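Dihydrolipoyl dehydrogenase (Elizabethkingia anophelis NUHP1, PDB 6UZI) probably reoxidises protein-bound dihydrolipoyl groups with NAD(+), working as an FAD-dependent dihydrolipoyl dehydrogenase of the pyridine nucleotide-disulfide oxidoreductase family. Local coordinates at residues F12-I17 against L33-V38; G123-A128 against D286-E291; D307-N312 against V337-T342. All coordinates share one frame; numbering follows the deposited sequence.

Contact 1: residues F12-I17 against L33-V38; sequences FDVAVI and LGFKTV. With FAD (flavin-adenine dinucleotide), chain E.
Val14 and Thr37, and after them Ala15 and Val38, pair as parallel neighbours, and the backbone bonds between them form a short ladder. Val38 N donates to Val14 O at 3.0 Å, and Val16 N returns a bond to Val38 O at 2.9 Å. At the start of the ladder Lys36 O is gripped twice, by Val14 N at 3.2 Å and by Asp13 N at 2.7 Å, where the chain turns a corner.

One side-chain bond extends this backbone pattern. Asp13 OD2 accepts the amide N of Lys36 at 2.8 Å in a nearly straight bond (172° at the hydrogen), met on the anti side of the carboxylate and 31° out of its plane. Aspartate suits the corner because its short side chain can reach the amide opposite while its own N binds the carbonyl of the same residue.

Apolar contacts fill both faces of the sheet. On the face of Ala15, Val38 sets CB over the Phe12 ring, 3.6 Å from its centroid, a CH-pi contact. Its CG1 stands between the backbone N and the carbonyl carbon (chi1 59°), near both Phe12 CG and Ala15 CB. On the face of Thr37, Val14 CG2 lies over the Phe35 ring, and Cys30 of helix 21-32 packs against both. The aliphatic part of Lys36 runs along Phe12 while its ammonium end leads away.

The two strands and helix 21-32 form the first beta-alpha-beta unit of the FAD-binding Rossmann-type fold, and Ile17 at the strand end touches the adenine. Beta-branched and small residues suit the buried strands, whereas Asp13 ties down the entry to the second strand; the chemistry implies a register fixed by main-chain bonds and sealed by hydrocarbon on each face.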
# COMPACT_ATOMS: atom_id res chain seq x y z
N PHE A 12 -9.47 40.68 -9.99
CA PHE A 12 -9.00 39.59 -9.15
C PHE A 12 -7.51 39.76 -8.91
O PHE A 12 -6.81 40.45 -9.66
CB PHE A 12 -9.28 38.22 -9.79
CG PHE A 12 -10.74 37.97 -10.06
CD1 PHE A 12 -11.33 38.43 -11.23
CD2 PHE A 12 -11.52 37.27 -9.16
CE1 PHE A 12 -12.66 38.20 -11.49
CE2 PHE A 12 -12.85 37.03 -9.42
CZ PHE A 12 -13.42 37.49 -10.59
N ASP A 13 -7.02 39.12 -7.84
CA ASP A 13 -5.59 39.12 -7.56
C ASP A 13 -4.86 38.11 -8.43
O ASP A 13 -3.80 38.41 -8.99
CB ASP A 13 -5.33 38.80 -6.09
CG ASP A 13 -5.79 39.89 -5.16
OD1 ASP A 13 -5.71 41.08 -5.54
OD2 ASP A 13 -6.23 39.55 -4.04
N VAL A 14 -5.43 36.91 -8.55
CA VAL A 14 -4.84 35.80 -9.29
C VAL A 14 -5.91 35.17 -10.15
O VAL A 14 -7.02 34.91 -9.67
CB VAL A 14 -4.24 34.75 -8.34
CG1 VAL A 14 -3.66 33.59 -9.13
CG2 VAL A 14 -3.19 35.37 -7.42
N ALA A 15 -5.58 34.89 -11.40
CA ALA A 15 -6.43 34.13 -12.30
C ALA A 15 -5.72 32.84 -12.65
O ALA A 15 -4.50 32.82 -12.84
CB ALA A 15 -6.77 34.90 -13.57
N VAL A 16 -6.49 31.75 -12.70
CA VAL A 16 -5.96 30.44 -13.03
C VAL A 16 -6.71 29.96 -14.26
O VAL A 16 -7.94 29.80 -14.22
CB VAL A 16 -6.12 29.45 -11.86
CG1 VAL A 16 -5.54 28.10 -12.22
CG2 VAL A 16 -5.45 30.02 -10.60
N ILE A 17 -5.99 29.74 -15.34
CA ILE A 17 -6.57 29.26 -16.59
C ILE A 17 -6.31 27.77 -16.66
O ILE A 17 -5.16 27.34 -16.80
CB ILE A 17 -6.01 30.00 -17.81
CG1 ILE A 17 -6.18 31.52 -17.64
CG2 ILE A 17 -6.72 29.54 -19.07
CD1 ILE A 17 -5.60 32.31 -18.76
N LEU A 33 -3.94 31.70 0.92
CA LEU A 33 -2.96 32.73 1.22
C LEU A 33 -3.55 34.13 1.18
O LEU A 33 -2.85 35.10 1.48
CB LEU A 33 -1.77 32.62 0.27
CG LEU A 33 -0.96 31.33 0.46
CD1 LEU A 33 -0.05 31.05 -0.72
CD2 LEU A 33 -0.15 31.38 1.74
N GLY A 34 -4.83 34.27 0.85
CA GLY A 34 -5.53 35.53 0.94
C GLY A 34 -5.80 36.26 -0.36
O GLY A 34 -6.32 37.38 -0.32
N PHE A 35 -5.52 35.63 -1.50
CA PHE A 35 -5.73 36.28 -2.78
C PHE A 35 -7.19 36.16 -3.20
O PHE A 35 -7.83 35.14 -2.95
CB PHE A 35 -4.86 35.63 -3.86
CG PHE A 35 -3.39 35.86 -3.68
CD1 PHE A 35 -2.86 37.13 -3.75
CD2 PHE A 35 -2.55 34.79 -3.44
CE1 PHE A 35 -1.51 37.34 -3.60
CE2 PHE A 35 -1.19 34.99 -3.28
CZ PHE A 35 -0.67 36.27 -3.36
N LYS A 36 -7.71 37.22 -3.83
CA LYS A 36 -8.99 37.13 -4.52
C LYS A 36 -8.73 36.37 -5.81
O LYS A 36 -8.05 36.87 -6.70
CB LYS A 36 -9.57 38.51 -4.80
CG LYS A 36 -11.06 38.47 -5.10
CD LYS A 36 -11.47 39.57 -6.07
CE LYS A 36 -12.99 39.69 -6.19
NZ LYS A 36 -13.49 40.89 -5.45
N THR A 37 -9.25 35.14 -5.89
CA THR A 37 -8.84 34.20 -6.93
C THR A 37 -10.00 33.79 -7.82
O THR A 37 -11.13 33.59 -7.34
CB THR A 37 -8.21 32.96 -6.29
OG1 THR A 37 -7.24 33.38 -5.32
CG2 THR A 37 -7.53 32.11 -7.33
N VAL A 38 -9.73 33.67 -9.10
CA VAL A 38 -10.70 33.18 -10.07
C VAL A 38 -10.06 32.06 -10.87
O VAL A 38 -8.85 32.08 -11.13
CB VAL A 38 -11.21 34.31 -10.99
CG1 VAL A 38 -10.05 34.95 -11.75
CG2 VAL A 38 -12.26 33.79 -11.96
PA FAD E . -4.98 19.26 -17.34
O1A FAD E . -5.44 18.22 -16.39
O2A FAD E . -4.45 18.58 -18.60
O5B FAD E . -6.24 20.13 -17.79
C5B FAD E . -6.07 21.56 -17.87
C4B FAD E . -7.42 22.17 -18.12
O4B FAD E . -7.27 23.43 -18.80
C3B FAD E . -8.40 21.34 -18.97
O3B FAD E . -9.52 20.99 -18.18
C2B FAD E . -8.82 22.29 -20.11
O2B FAD E . -10.20 22.19 -20.42
C1B FAD E . -8.45 23.65 -19.53
N9A FAD E . -8.16 24.68 -20.52
C8A FAD E . -7.22 24.62 -21.52
N7A FAD E . -7.12 25.72 -22.23
C5A FAD E . -8.07 26.56 -21.67
C6A FAD E . -8.47 27.88 -21.96
N6A FAD E . -7.90 28.63 -22.91
N1A FAD E . -9.45 28.42 -21.21
C2A FAD E . -10.00 27.68 -20.24
N3A FAD E . -9.70 26.44 -19.86
C4A FAD E . -8.72 25.93 -20.62
N1 FAD E . -1.18 11.31 -14.34
C2 FAD E . -0.85 10.79 -13.14
O2 FAD E . -0.15 11.41 -12.34
N3 FAD E . -1.32 9.54 -12.78
C4 FAD E . -2.13 8.72 -13.55
O4 FAD E . -2.49 7.63 -13.13
C4X FAD E . -2.48 9.29 -14.82
N5 FAD E . -3.27 8.60 -15.60
C5X FAD E . -3.65 9.19 -16.80
C6 FAD E . -4.54 8.50 -17.63
C7 FAD E . -5.01 9.06 -18.81
C7M FAD E . -5.99 8.29 -19.66
C8 FAD E . -4.57 10.35 -19.18
C8M FAD E . -5.11 11.01 -20.42
C9 FAD E . -3.67 11.03 -18.38
C9A FAD E . -3.21 10.46 -17.19
N10 FAD E . -2.34 11.15 -16.33
C10 FAD E . -1.96 10.60 -15.14
C1' FAD E . -1.85 12.50 -16.67
C2' FAD E . -2.65 13.59 -15.97
O2' FAD E . -3.97 13.69 -16.52
C3' FAD E . -1.94 14.94 -16.07
O3' FAD E . -0.55 14.78 -15.79
C4' FAD E . -2.52 15.99 -15.12
O4' FAD E . -3.93 16.05 -15.33
C5' FAD E . -1.88 17.35 -15.26
O5' FAD E . -2.98 18.28 -15.37
P FAD E . -2.83 19.90 -15.44
O1P FAD E . -3.38 20.63 -14.27
O2P FAD E . -1.44 20.37 -15.80
O3P FAD E . -3.77 20.10 -16.72

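Contact 2: residues G123-A128 against D286-E291; sequences GSFESA and DGLGLE. With FAD (flavin-adenine dinucleotide), chain E.
Phe125 carries its ring beside the backbone N, with CG anti to the carbonyl carbon (chi1 -77°), and this swings the ring in among Leu288, Gly289 and Leu290. The CB of Leu288 points away from strand 122-125, but with CG anti to the backbone N (chi1 -168°) the next torsion folds CD1 back, to lie 3.4 Å from Gly123 O.

A single hydrogen bond crosses the contact. Phe125 N donates to Leu288 O at 2.9 Å, arriving from above the carbonyl plane, 41° out of it. The same Leu288 O lies 3.4 Å from Ser124 CA in a CA-H...O contact, and it also approaches CD1 of the Phe125 ring obliquely. Gly289 O stands at the edge of that ring, close to its plane. Farther along, CE1 of the ring touches Leu288 CG and Leu290 CD2, whose apolar branches complete a greasy patch with Ile150 of strand 148-150.

The glycines suit their places for reasons of backbone shape. Gly287 and Gly289 both have positive phi, which favours glycine, and the backbone of Gly289 lies close against the strand. At Gly123 the backbone itself does the binding: Gly123 N donates to FAD N1A at 2.8 Å in an almost straight bond, and Gly123 O accepts from FAD N6A at 2.9 Å. Together they read the Watson-Crick edge of the adenine, while Leu288 CD1 lies near N6A.

Leu288, in the loop leading into helix 290-293, thus lines the adenine end of the FAD pocket and is joined to the strand that holds the base. The paired bonds of Gly123 are consistent with recognition of adenine by the main chain, and the leucine methyl beside them offers a hydrophobic wall.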
# COMPACT_ATOMS: atom_id res chain seq x y z
N GLY A 123 -10.56 30.91 -21.72
CA GLY A 123 -9.79 32.08 -21.33
C GLY A 123 -8.69 32.39 -22.32
O GLY A 123 -7.85 31.53 -22.61
N SER A 124 -8.70 33.61 -22.86
CA SER A 124 -7.64 34.06 -23.76
C SER A 124 -7.13 35.40 -23.26
O SER A 124 -7.89 36.22 -22.75
CB SER A 124 -8.13 34.18 -25.22
OG SER A 124 -9.30 34.97 -25.33
N PHE A 125 -5.82 35.61 -23.41
CA PHE A 125 -5.20 36.85 -22.98
C PHE A 125 -5.55 37.98 -23.94
O PHE A 125 -5.46 37.83 -25.16
CB PHE A 125 -3.67 36.69 -22.92
CG PHE A 125 -3.18 35.95 -21.73
CD1 PHE A 125 -2.67 34.66 -21.86
CD2 PHE A 125 -3.20 36.53 -20.47
CE1 PHE A 125 -2.20 33.97 -20.77
CE2 PHE A 125 -2.73 35.83 -19.36
CZ PHE A 125 -2.23 34.55 -19.51
N GLU A 126 -5.96 39.12 -23.38
CA GLU A 126 -6.02 40.38 -24.11
C GLU A 126 -4.78 41.23 -23.88
O GLU A 126 -4.39 42.01 -24.76
CB GLU A 126 -7.27 41.17 -23.73
CG GLU A 126 -8.58 40.53 -24.16
CD GLU A 126 -8.82 40.65 -25.66
OE1 GLU A 126 -8.31 41.61 -26.27
OE2 GLU A 126 -9.51 39.77 -26.23
N SER A 127 -4.18 41.12 -22.70
CA SER A 127 -2.91 41.75 -22.37
C SER A 127 -2.26 40.92 -21.26
O SER A 127 -2.68 39.80 -20.98
CB SER A 127 -3.13 43.21 -21.96
OG SER A 127 -3.60 43.28 -20.63
N ALA A 128 -1.23 41.48 -20.63
CA ALA A 128 -0.61 40.77 -19.52
C ALA A 128 -1.48 40.80 -18.28
O ALA A 128 -1.14 40.16 -17.28
CB ALA A 128 0.75 41.37 -19.20
N ASP A 286 -3.73 26.06 -27.35
CA ASP A 286 -4.56 26.60 -28.42
C ASP A 286 -5.56 27.60 -27.86
O ASP A 286 -6.25 27.31 -26.88
CB ASP A 286 -5.30 25.49 -29.15
CG ASP A 286 -4.39 24.61 -29.99
OD1 ASP A 286 -3.21 24.98 -30.15
OD2 ASP A 286 -4.85 23.56 -30.47
N GLY A 287 -5.64 28.77 -28.49
CA GLY A 287 -6.64 29.76 -28.14
C GLY A 287 -6.38 30.55 -26.88
O GLY A 287 -7.24 31.33 -26.47
N LEU A 288 -5.21 30.37 -26.26
CA LEU A 288 -4.86 31.01 -25.00
C LEU A 288 -4.47 32.48 -25.17
O LEU A 288 -4.38 33.19 -24.17
CB LEU A 288 -3.73 30.23 -24.33
CG LEU A 288 -3.38 30.56 -22.88
CD1 LEU A 288 -4.63 30.47 -22.03
CD2 LEU A 288 -2.33 29.59 -22.37
N GLY A 289 -4.24 32.93 -26.39
CA GLY A 289 -3.89 34.32 -26.65
C GLY A 289 -2.54 34.73 -26.13
O GLY A 289 -2.33 35.91 -25.82
N LEU A 290 -1.57 33.81 -26.12
CA LEU A 290 -0.25 34.09 -25.58
C LEU A 290 0.46 35.22 -26.32
O LEU A 290 1.24 35.96 -25.71
CB LEU A 290 0.60 32.82 -25.64
CG LEU A 290 0.22 31.60 -24.79
CD1 LEU A 290 1.17 30.45 -25.09
CD2 LEU A 290 0.25 31.91 -23.31
N GLU A 291 0.21 35.37 -27.62
CA GLU A 291 0.82 36.46 -28.37
C GLU A 291 0.38 37.82 -27.84
O GLU A 291 1.17 38.78 -27.86
CB GLU A 291 0.50 36.33 -29.87
CG GLU A 291 -0.98 36.51 -30.27
CD GLU A 291 -1.84 35.25 -30.10
OE1 GLU A 291 -1.28 34.17 -29.79
OE2 GLU A 291 -3.07 35.35 -30.27
PA FAD E . -4.98 19.26 -17.34
O1A FAD E . -5.44 18.22 -16.39
O2A FAD E . -4.45 18.58 -18.60
O5B FAD E . -6.24 20.13 -17.79
C5B FAD E . -6.07 21.56 -17.87
C4B FAD E . -7.42 22.17 -18.12
O4B FAD E . -7.27 23.43 -18.80
C3B FAD E . -8.40 21.34 -18.97
O3B FAD E . -9.52 20.99 -18.18
C2B FAD E . -8.82 22.29 -20.11
O2B FAD E . -10.20 22.19 -20.42
C1B FAD E . -8.45 23.65 -19.53
N9A FAD E . -8.16 24.68 -20.52
C8A FAD E . -7.22 24.62 -21.52
N7A FAD E . -7.12 25.72 -22.23
C5A FAD E . -8.07 26.56 -21.67
C6A FAD E . -8.47 27.88 -21.96
N6A FAD E . -7.90 28.63 -22.91
N1A FAD E . -9.45 28.42 -21.21
C2A FAD E . -10.00 27.68 -20.24
N3A FAD E . -9.70 26.44 -19.86
C4A FAD E . -8.72 25.93 -20.62
N1 FAD E . -1.18 11.31 -14.34
C2 FAD E . -0.85 10.79 -13.14
O2 FAD E . -0.15 11.41 -12.34
N3 FAD E . -1.32 9.54 -12.78
C4 FAD E . -2.13 8.72 -13.55
O4 FAD E . -2.49 7.63 -13.13
C4X FAD E . -2.48 9.29 -14.82
N5 FAD E . -3.27 8.60 -15.60
C5X FAD E . -3.65 9.19 -16.80
C6 FAD E . -4.54 8.50 -17.63
C7 FAD E . -5.01 9.06 -18.81
C7M FAD E . -5.99 8.29 -19.66
C8 FAD E . -4.57 10.35 -19.18
C8M FAD E . -5.11 11.01 -20.42
C9 FAD E . -3.67 11.03 -18.38
C9A FAD E . -3.21 10.46 -17.19
N10 FAD E . -2.34 11.15 -16.33
C10 FAD E . -1.96 10.60 -15.14
C1' FAD E . -1.85 12.50 -16.67
C2' FAD E . -2.65 13.59 -15.97
O2' FAD E . -3.97 13.69 -16.52
C3' FAD E . -1.94 14.94 -16.07
O3' FAD E . -0.55 14.78 -15.79
C4' FAD E . -2.52 15.99 -15.12
O4' FAD E . -3.93 16.05 -15.33
C5' FAD E . -1.88 17.35 -15.26
O5' FAD E . -2.98 18.28 -15.37
P FAD E . -2.83 19.90 -15.44
O1P FAD E . -3.38 20.63 -14.27
O2P FAD E . -1.44 20.37 -15.80
O3P FAD E . -3.77 20.10 -16.72

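Contact 3: residues D307-N312 against V337-T342; sequences DHLQTN and VFVAET
Phe338 and Leu309 meet in a chiefly apolar contact between the loop 307-312, which leads into strand 316-318, and residues 337-342, near the end of helix 329-343; no hydrogen bond joins the two. Phe338 and Val339 supply the helix side, and Leu309 with the backbone of Asp307 and His308 supplies the loop side.

With CG anti to the backbone N (chi1 179°), the Phe338 ring extends from the helix and presents its edge to His308: Phe338 CE2 lies 3.6 Å from His308 CA, near the ring plane. Leu309 comes in obliquely to the same ring, Leu309 CD1 being 3.8 Å from Phe338 CD2. Leu309 CB meets Val339 CG2 at 3.8 Å, and one leucine thereby spans two successive helix residues. Phe338, Val339 and Leu309 are all buried, and hydrocarbon suits them there.

Within the helix Thr342 OG1 donates to Phe338 O at 3.1 Å, which satisfies the hydroxyl; the same Thr342 OG1 lies above one face of the Phe338 ring, toward its rim.

The helix lies between this loop and helix 21-32, where Val337 and Ala340 pack, while Val339 and Thr342 face Tyr317 of strand 316-318, and Leu309 is backbone-bonded to Ala318 of that strand.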
# COMPACT_ATOMS: atom_id res chain seq x y z
N ASP A 307 13.32 29.39 -12.69
CA ASP A 307 13.38 28.66 -11.43
C ASP A 307 12.09 28.82 -10.62
O ASP A 307 11.73 27.92 -9.86
CB ASP A 307 14.58 29.12 -10.61
CG ASP A 307 15.88 28.56 -11.13
OD1 ASP A 307 15.83 27.67 -12.01
OD2 ASP A 307 16.95 29.00 -10.66
N HIS A 308 11.40 29.95 -10.77
CA HIS A 308 10.18 30.22 -10.03
C HIS A 308 8.92 29.94 -10.84
O HIS A 308 7.86 30.48 -10.52
CB HIS A 308 10.17 31.67 -9.54
CG HIS A 308 11.35 32.02 -8.68
ND1 HIS A 308 12.57 32.36 -9.20
CD2 HIS A 308 11.48 32.08 -7.33
CE1 HIS A 308 13.41 32.62 -8.21
NE2 HIS A 308 12.77 32.46 -7.07
N LEU A 309 9.02 29.10 -11.87
CA LEU A 309 7.91 28.80 -12.77
C LEU A 309 7.33 30.07 -13.40
O LEU A 309 6.14 30.13 -13.73
CB LEU A 309 6.83 28.00 -12.05
CG LEU A 309 7.30 26.62 -11.58
CD1 LEU A 309 6.21 25.90 -10.79
CD2 LEU A 309 7.69 25.80 -12.79
N GLN A 310 8.19 31.06 -13.61
CA GLN A 310 7.81 32.37 -14.13
C GLN A 310 8.08 32.43 -15.63
O GLN A 310 9.11 31.95 -16.10
CB GLN A 310 8.61 33.46 -13.41
CG GLN A 310 7.94 34.80 -13.28
CD GLN A 310 8.84 35.80 -12.57
OE1 GLN A 310 9.99 35.49 -12.27
NE2 GLN A 310 8.31 36.99 -12.29
N THR A 311 7.14 33.01 -16.37
CA THR A 311 7.34 33.24 -17.80
C THR A 311 8.21 34.47 -18.01
O THR A 311 8.72 35.08 -17.07
CB THR A 311 6.01 33.42 -18.53
OG1 THR A 311 5.46 34.70 -18.21
CG2 THR A 311 5.02 32.36 -18.11
N ASN A 312 8.40 34.85 -19.28
CA ASN A 312 9.14 36.08 -19.55
C ASN A 312 8.34 37.31 -19.13
O ASN A 312 8.92 38.37 -18.87
CB ASN A 312 9.53 36.16 -21.02
CG ASN A 312 8.37 35.91 -21.96
OD1 ASN A 312 7.45 35.15 -21.66
ND2 ASN A 312 8.40 36.58 -23.09
N VAL A 337 1.01 24.70 -5.90
CA VAL A 337 1.30 25.18 -4.55
C VAL A 337 2.56 26.04 -4.54
O VAL A 337 2.65 27.02 -3.80
CB VAL A 337 1.42 23.99 -3.58
CG1 VAL A 337 1.81 24.48 -2.20
CG2 VAL A 337 0.12 23.22 -3.53
N PHE A 338 3.53 25.68 -5.37
CA PHE A 338 4.77 26.44 -5.45
C PHE A 338 4.50 27.87 -5.91
O PHE A 338 4.98 28.83 -5.30
CB PHE A 338 5.76 25.75 -6.39
CG PHE A 338 7.07 26.47 -6.56
CD1 PHE A 338 8.16 26.14 -5.76
CD2 PHE A 338 7.21 27.48 -7.51
CE1 PHE A 338 9.37 26.81 -5.91
CE2 PHE A 338 8.42 28.15 -7.65
CZ PHE A 338 9.50 27.81 -6.86
N VAL A 339 3.73 28.03 -6.99
CA VAL A 339 3.48 29.38 -7.50
C VAL A 339 2.69 30.21 -6.50
O VAL A 339 3.03 31.37 -6.23
CB VAL A 339 2.79 29.32 -8.87
CG1 VAL A 339 2.32 30.70 -9.28
CG2 VAL A 339 3.75 28.78 -9.93
N ALA A 340 1.66 29.62 -5.89
CA ALA A 340 0.85 30.36 -4.93
C ALA A 340 1.69 30.87 -3.77
O ALA A 340 1.59 32.04 -3.38
CB ALA A 340 -0.29 29.47 -4.42
N GLU A 341 2.55 30.01 -3.21
CA GLU A 341 3.39 30.44 -2.10
C GLU A 341 4.43 31.46 -2.57
O GLU A 341 4.74 32.40 -1.83
CB GLU A 341 4.04 29.23 -1.45
CG GLU A 341 3.06 28.40 -0.65
CD GLU A 341 3.63 27.09 -0.17
OE1 GLU A 341 4.85 26.91 -0.29
OE2 GLU A 341 2.84 26.25 0.31
N THR A 342 4.92 31.31 -3.80
CA THR A 342 5.83 32.30 -4.36
C THR A 342 5.13 33.65 -4.50
O THR A 342 5.71 34.69 -4.18
CB THR A 342 6.37 31.81 -5.70
OG1 THR A 342 7.35 30.79 -5.49
CG2 THR A 342 6.97 32.96 -6.52

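In the fold
Contacts 1 and 3 are mostly buried; contact 2 is only partly so, lying at the adenine end of the cofactor. Contact 1 joins neighbouring strands of the parallel sheet and is rich in main-chain bonds. Contact 2 has a single bond across it but lends its glycine backbone to FAD, and contact 3 has no hydrogen bond across it and is chiefly hydrocarbon packing. Contacts 1 and 2 meet at Ile17, which packs on Leu288 and Phe125, and both touch FAD. Contacts 1 and 3 meet where Leu33 CD1 reaches Ala340 O at 3.3 Å, beside helix 21-32. Contacts 2 and 3 do not touch, their nearest atoms being about 7 Å apart.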